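Local coordinates for protein seryl-tRNA synthetase (Pyrococcus horikoshii, PDB 2DQ0) that attaches serine to tRNA(Ser) at the expense of ATP, and probably also charges tRNA(Sec) with serine, working as a homodimer, at residues D237-V242 with L249-E254; T213-P218 with H255-M260. One frame throughout, in Å; residues are numbered along the deposited sequence.

Overall arrangement
Contact 2 closes the larger loop, bringing strand 213-216 and the prolines after it onto helix 254-259. Contact 1 is nested within that loop, joining the residues after helix 234-237 to the turn that runs straight into the same helix. Their centres are 14 Å apart, and they touch where I250 packs on P218 and P256. Both lie beside strand 273-282 of the central sheet, and both reach the second subunit. The turn 252-254, which helps line the ligand pocket, is thus packed close to a strand that pairs across the dimer, an example of how a class II synthetase builds catalytic site and dimer interface from neighbouring pieces of chain.

Contact 1: D237-V242 with L249-E254; sequences DVIYKV and LIPTAE. With SSA (5'-O-(N-(L-seryl)-sulfamoyl)adenosine), chain G.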
loop_
_atom_site.group_PDB
_atom_site.type_symbol
_atom_site.label_atom_id
_atom_site.label_comp_id
_atom_site.label_asym_id
_atom_site.label_seq_id
_atom_site.Cartn_x
_atom_site.Cartn_y
_atom_site.Cartn_z
ATOM N N ASP A 237 -17.568 1.057 -3.473
ATOM C CA ASP A 237 -17.004 2.167 -4.225
ATOM C C ASP A 237 -15.570 2.600 -4.011
ATOM O O ASP A 237 -14.905 3.004 -4.961
ATOM C CB ASP A 237 -17.904 3.379 -4.035
ATOM C CG ASP A 237 -19.294 3.132 -4.551
ATOM O OD1 ASP A 237 -20.227 3.824 -4.092
ATOM O OD2 ASP A 237 -19.450 2.241 -5.422
ATOM N N VAL A 238 -15.084 2.534 -2.781
ATOM C CA VAL A 238 -13.742 2.995 -2.554
ATOM C C VAL A 238 -12.720 1.974 -2.075
ATOM O O VAL A 238 -11.574 1.995 -2.506
ATOM C CB VAL A 238 -13.730 4.233 -1.563
ATOM C CG1 VAL A 238 -15.108 4.736 -1.296
ATOM C CG2 VAL A 238 -13.086 3.872 -0.285
ATOM N N ILE A 239 -13.136 1.061 -1.212
ATOM C CA ILE A 239 -12.215 0.116 -0.605
ATOM C C ILE A 239 -11.871 -1.192 -1.290
ATOM O O ILE A 239 -12.747 -1.948 -1.683
ATOM C CB ILE A 239 -12.704 -0.190 0.807
ATOM C CG1 ILE A 239 -12.847 1.120 1.558
ATOM C CG2 ILE A 239 -11.737 -1.117 1.539
ATOM C CD1 ILE A 239 -13.629 0.957 2.842
ATOM N N TYR A 240 -10.567 -1.446 -1.395
ATOM C CA TYR A 240 -10.024 -2.673 -1.981
ATOM C C TYR A 240 -9.844 -3.703 -0.872
ATOM O O TYR A 240 -9.324 -3.381 0.212
ATOM C CB TYR A 240 -8.623 -2.462 -2.564
ATOM C CG TYR A 240 -8.523 -1.691 -3.849
ATOM C CD1 TYR A 240 -8.980 -2.238 -5.048
ATOM C CD2 TYR A 240 -7.907 -0.440 -3.886
ATOM C CE1 TYR A 240 -8.823 -1.564 -6.262
ATOM C CE2 TYR A 240 -7.744 0.245 -5.100
ATOM C CZ TYR A 240 -8.207 -0.325 -6.280
ATOM O OH TYR A 240 -8.088 0.353 -7.467
ATOM N N LYS A 241 -10.264 -4.936 -1.141
ATOM C CA LYS A 241 -10.070 -5.998 -0.176
ATOM C C LYS A 241 -8.988 -6.914 -0.744
ATOM O O LYS A 241 -8.888 -7.072 -1.968
ATOM C CB LYS A 241 -11.349 -6.795 0.048
ATOM C CG LYS A 241 -11.146 -7.925 1.057
ATOM C CD LYS A 241 -12.408 -8.713 1.270
ATOM C CE LYS A 241 -12.207 -9.834 2.270
ATOM N NZ LYS A 241 -11.399 -10.929 1.670
ATOM N N VAL A 242 -8.157 -7.494 0.122
ATOM C CA VAL A 242 -7.132 -8.398 -0.377
ATOM C C VAL A 242 -7.687 -9.819 -0.301
ATOM O O VAL A 242 -8.373 -10.190 0.650
ATOM C CB VAL A 242 -5.759 -8.245 0.398
ATOM C CG1 VAL A 242 -5.774 -7.018 1.248
ATOM C CG2 VAL A 242 -5.448 -9.457 1.202
ATOM N N LEU A 249 -7.106 -2.484 2.163
ATOM C CA LEU A 249 -6.144 -1.404 1.962
ATOM C C LEU A 249 -6.834 -0.139 2.437
ATOM O O LEU A 249 -7.984 0.124 2.080
ATOM C CB LEU A 249 -5.737 -1.284 0.481
ATOM C CG LEU A 249 -5.004 -2.513 -0.068
ATOM C CD1 LEU A 249 -4.601 -2.268 -1.496
ATOM C CD2 LEU A 249 -3.781 -2.818 0.780
ATOM N N ILE A 250 -6.143 0.638 3.256
ATOM C CA ILE A 250 -6.750 1.839 3.789
ATOM C C ILE A 250 -6.886 2.924 2.738
ATOM O O ILE A 250 -6.026 3.082 1.880
ATOM C CB ILE A 250 -5.941 2.382 4.989
ATOM C CG1 ILE A 250 -4.527 2.745 4.557
ATOM C CG2 ILE A 250 -5.842 1.318 6.085
ATOM C CD1 ILE A 250 -3.769 3.460 5.635
ATOM N N PRO A 251 -8.009 3.654 2.764
ATOM C CA PRO A 251 -8.277 4.745 1.821
ATOM C C PRO A 251 -7.813 6.074 2.381
ATOM O O PRO A 251 -7.882 7.092 1.714
ATOM C CB PRO A 251 -9.796 4.695 1.658
ATOM C CG PRO A 251 -10.246 4.269 3.014
ATOM C CD PRO A 251 -9.268 3.168 3.368
ATOM N N THR A 252 -7.326 6.044 3.612
ATOM C CA THR A 252 -6.857 7.235 4.315
ATOM C C THR A 252 -6.350 6.775 5.670
ATOM O O THR A 252 -6.888 5.820 6.221
ATOM C CB THR A 252 -8.002 8.241 4.560
ATOM O OG1 THR A 252 -7.680 9.057 5.688
ATOM C CG2 THR A 252 -9.301 7.531 4.819
ATOM N N ALA A 253 -5.331 7.446 6.207
ATOM C CA ALA A 253 -4.764 7.067 7.496
ATOM C C ALA A 253 -5.829 7.236 8.566
ATOM O O ALA A 253 -5.736 6.650 9.643
ATOM C CB ALA A 253 -3.534 7.925 7.823
ATOM N N GLU A 254 -6.837 8.048 8.253
ATOM C CA GLU A 254 -7.966 8.291 9.149
ATOM C C GLU A 254 -8.502 6.981 9.762
ATOM O O GLU A 254 -8.614 6.862 10.994
ATOM C CB GLU A 254 -9.099 8.978 8.381
ATOM C CG GLU A 254 -10.303 9.346 9.218
ATOM C CD GLU A 254 -11.575 9.476 8.407
ATOM O OE1 GLU A 254 -11.502 9.962 7.254
ATOM O OE2 GLU A 254 -12.656 9.110 8.932
HETATM N N10 SSA G . -9.804 11.307 6.132
HETATM C CA SSA G . -10.434 12.418 5.397
HETATM C CB SSA G . -9.704 13.712 5.637
HETATM O OG SSA G . -8.433 13.749 4.980
HETATM C C9 SSA G . -10.482 12.197 3.889
HETATM O O9 SSA G . -9.911 11.241 3.371
HETATM N N8 SSA G . -11.190 13.080 3.174
HETATM S S1 SSA G . -11.255 12.958 1.572
HETATM O O1S SSA G . -11.897 11.679 1.307
HETATM O O2S SSA G . -11.863 14.196 1.101
HETATM O "O5'" SSA G . -9.749 12.883 1.139
HETATM C "C5'" SSA G . -8.873 13.933 1.500
HETATM C "C4'" SSA G . -8.169 14.504 0.309
HETATM O "O4'" SSA G . -7.358 13.502 -0.334
HETATM C "C3'" SSA G . -9.009 15.066 -0.820
HETATM O "O3'" SSA G . -9.491 16.346 -0.467
HETATM C "C2'" SSA G . -7.942 15.166 -1.896
HETATM O "O2'" SSA G . -7.017 16.208 -1.701
HETATM C "C1'" SSA G . -7.241 13.813 -1.715
HETATM N N9 SSA G . -7.864 12.713 -2.447
HETATM C C8 SSA G . -9.021 12.007 -2.159
HETATM N N7 SSA G . -9.298 11.076 -3.035
HETATM C C5 SSA G . -8.266 11.173 -3.963
HETATM C C6 SSA G . -7.982 10.465 -5.161
HETATM N N6 SSA G . -8.751 9.485 -5.627
HETATM N N1 SSA G . -6.852 10.801 -5.856
HETATM C C2 SSA G . -6.069 11.791 -5.373
HETATM N N3 SSA G . -6.240 12.534 -4.255
HETATM C C4 SSA G . -7.371 12.177 -3.604
HETATM O O HOH W 1 -9.030 0.652 -0.397
#
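L249 and P251 pack against V238 to Y240 on the approach to the TXE loop, T252-A253-E254, which probably holds the substrate serine, as in related seryl-tRNA synthetases. The close-packed part is apolar. V238 CG2 meets P251 CB at 3.9 Å, the two side chains set roughly perpendicular. With its CG anti to the carbonyl carbon (chi1 -64°), L249 sends CD1 to within 4.2 Å of Y240 CB; F282 of the same chain and L249 of the second subunit also pack on this leucine. A single direct hydrogen bond joins the backbones, L249 N to Y240 O (3.1 Å). Beside it the fit is looser, and a water bridges the backbones, accepting from Y240 N and donating to L249 O at 2.7 Å. K241 points away from the other segment, and its NZ forms a salt bridge with E243 of the second subunit. Farther on, T252 OG1 caps E254 N at 2.9 Å, while K304 NZ and, weakly, the analogue's N10 also hydrogen-bond to this hydroxyl. A valine in place of T252 would probably leave E254 N without its cap, and K304 and N10 without this acceptor. E254 OE1 hydrogen-bonds to N10, modelled doubtfully short, and OE2 to Q381 NE2.

Contact 2: T213-P218 with H255-M260; sequences TPVIPP and HPLAGM
P217 and P256 mark the closest approach of the two backbones, their CA atoms 6.3 Å apart, where the extended chain leaving strand 213-216 passes the first turn of helix 254-259. Being so near the start of the helix, P256 costs it no backbone hydrogen bond for want of an N-H, and the turn is closed around it by G259 N, hydrogen-bonded to H255 O at 3.0 Å. V215 and P217 both point toward the helix, whereas I216 between them points away. At the proline pair the rings cross obliquely: P217 CB lies 3.8 Å from P256 CB, and the CG atoms of the two rings come within 3.9 Å of each other. P218 adds its carbonyl O, 3.9 Å from P256 CB. Further back along the strand, the side chains of V215 and L257 lie alongside one another, pointing opposite ways. V215 CG2 stands anti to the backbone N, and both methyls of the valine then face the leucine's CD1, CG1 being the closer at 3.9 Å. Across the dimer interface, V215 and I216 pair antiparallel with a strand of the second subunit, and P217 O takes a hydrogen bond from Q301 NE2 of that subunit. A long helix (190-209) leading into an interface strand that ends in a proline is characteristic of motif 1 of class II aminoacyl-tRNA synthetases.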
loop_
_atom_site.group_PDB
_atom_site.type_symbol
_atom_site.label_atom_id
_atom_site.label_comp_id
_atom_site.label_asym_id
_atom_site.label_seq_id
_atom_site.Cartn_x
_atom_site.Cartn_y
_atom_site.Cartn_z
ATOM N N THR A 213 1.197 13.906 17.743
ATOM C CA THR A 213 2.152 12.795 17.753
ATOM C C THR A 213 2.121 12.153 16.362
ATOM O O THR A 213 1.076 11.702 15.866
ATOM C CB THR A 213 1.839 11.742 18.882
ATOM O OG1 THR A 213 0.430 11.655 19.090
ATOM C CG2 THR A 213 2.490 12.157 20.208
ATOM N N PRO A 214 3.267 12.148 15.693
ATOM C CA PRO A 214 3.300 11.560 14.357
ATOM C C PRO A 214 3.191 10.040 14.332
ATOM O O PRO A 214 3.733 9.350 15.186
ATOM C CB PRO A 214 4.632 12.077 13.786
ATOM C CG PRO A 214 5.489 12.187 14.981
ATOM C CD PRO A 214 4.557 12.771 16.039
ATOM N N VAL A 215 2.489 9.518 13.339
ATOM C CA VAL A 215 2.356 8.084 13.235
ATOM C C VAL A 215 2.297 7.528 11.817
ATOM O O VAL A 215 1.773 8.161 10.904
ATOM C CB VAL A 215 1.138 7.611 14.054
ATOM C CG1 VAL A 215 0.129 8.711 14.124
ATOM C CG2 VAL A 215 0.529 6.351 13.459
ATOM N N ILE A 216 2.913 6.363 11.648
ATOM C CA ILE A 216 2.883 5.616 10.409
ATOM C C ILE A 216 2.038 4.389 10.818
ATOM O O ILE A 216 2.494 3.502 11.529
ATOM C CB ILE A 216 4.284 5.150 9.964
ATOM C CG1 ILE A 216 5.094 6.346 9.452
ATOM C CG2 ILE A 216 4.140 4.067 8.887
ATOM C CD1 ILE A 216 6.563 6.024 9.171
ATOM N N PRO A 217 0.783 4.337 10.375
ATOM C CA PRO A 217 -0.114 3.224 10.713
ATOM C C PRO A 217 0.003 2.023 9.793
ATOM O O PRO A 217 0.801 2.014 8.863
ATOM C CB PRO A 217 -1.476 3.857 10.535
ATOM C CG PRO A 217 -1.229 4.626 9.222
ATOM C CD PRO A 217 0.093 5.330 9.528
ATOM N N PRO A 218 -0.775 0.967 10.076
ATOM C CA PRO A 218 -0.742 -0.212 9.206
ATOM C C PRO A 218 -1.439 0.299 7.929
ATOM O O PRO A 218 -2.291 1.183 8.005
ATOM C CB PRO A 218 -1.608 -1.223 9.961
ATOM C CG PRO A 218 -1.351 -0.893 11.363
ATOM C CD PRO A 218 -1.386 0.627 11.377
ATOM N N HIS A 255 -8.827 6.010 8.904
ATOM C CA HIS A 255 -9.369 4.719 9.356
ATOM C C HIS A 255 -8.508 3.949 10.356
ATOM O O HIS A 255 -9.018 3.547 11.393
ATOM C CB HIS A 255 -9.710 3.821 8.165
ATOM C CG HIS A 255 -10.736 4.403 7.245
ATOM N ND1 HIS A 255 -11.335 5.628 7.479
ATOM C CD2 HIS A 255 -11.307 3.912 6.120
ATOM C CE1 HIS A 255 -12.235 5.858 6.540
ATOM N NE2 HIS A 255 -12.238 4.832 5.706
ATOM N N PRO A 256 -7.211 3.696 10.052
ATOM C CA PRO A 256 -6.383 2.964 11.032
ATOM C C PRO A 256 -6.146 3.811 12.294
ATOM O O PRO A 256 -5.969 3.278 13.395
ATOM C CB PRO A 256 -5.089 2.670 10.265
ATOM C CG PRO A 256 -5.054 3.732 9.205
ATOM C CD PRO A 256 -6.495 3.833 8.770
ATOM N N LEU A 257 -6.152 5.131 12.121
ATOM C CA LEU A 257 -5.994 6.056 13.236
ATOM C C LEU A 257 -7.206 5.965 14.173
ATOM O O LEU A 257 -7.068 6.126 15.382
ATOM C CB LEU A 257 -5.869 7.485 12.728
ATOM C CG LEU A 257 -4.536 8.207 12.858
ATOM C CD1 LEU A 257 -3.430 7.278 13.357
ATOM C CD2 LEU A 257 -4.213 8.825 11.500
ATOM N N ALA A 258 -8.394 5.719 13.625
ATOM C CA ALA A 258 -9.581 5.599 14.466
ATOM C C ALA A 258 -9.654 4.199 15.090
ATOM O O ALA A 258 -10.016 4.046 16.253
ATOM C CB ALA A 258 -10.846 5.882 13.661
ATOM N N GLY A 259 -9.310 3.173 14.330
ATOM C CA GLY A 259 -9.353 1.845 14.898
ATOM C C GLY A 259 -8.298 1.673 15.982
ATOM O O GLY A 259 -8.415 0.791 16.831
ATOM N N MET A 260 -7.272 2.518 15.961
ATOM C CA MET A 260 -6.182 2.449 16.937
ATOM C C MET A 260 -6.617 2.284 18.401
ATOM O O MET A 260 -5.966 1.587 19.171
ATOM C CB MET A 260 -5.288 3.692 16.809
ATOM C CG MET A 260 -4.142 3.767 17.814
ATOM S SD MET A 260 -3.141 5.277 17.628
ATOM C CE MET A 260 -1.566 4.583 17.361
#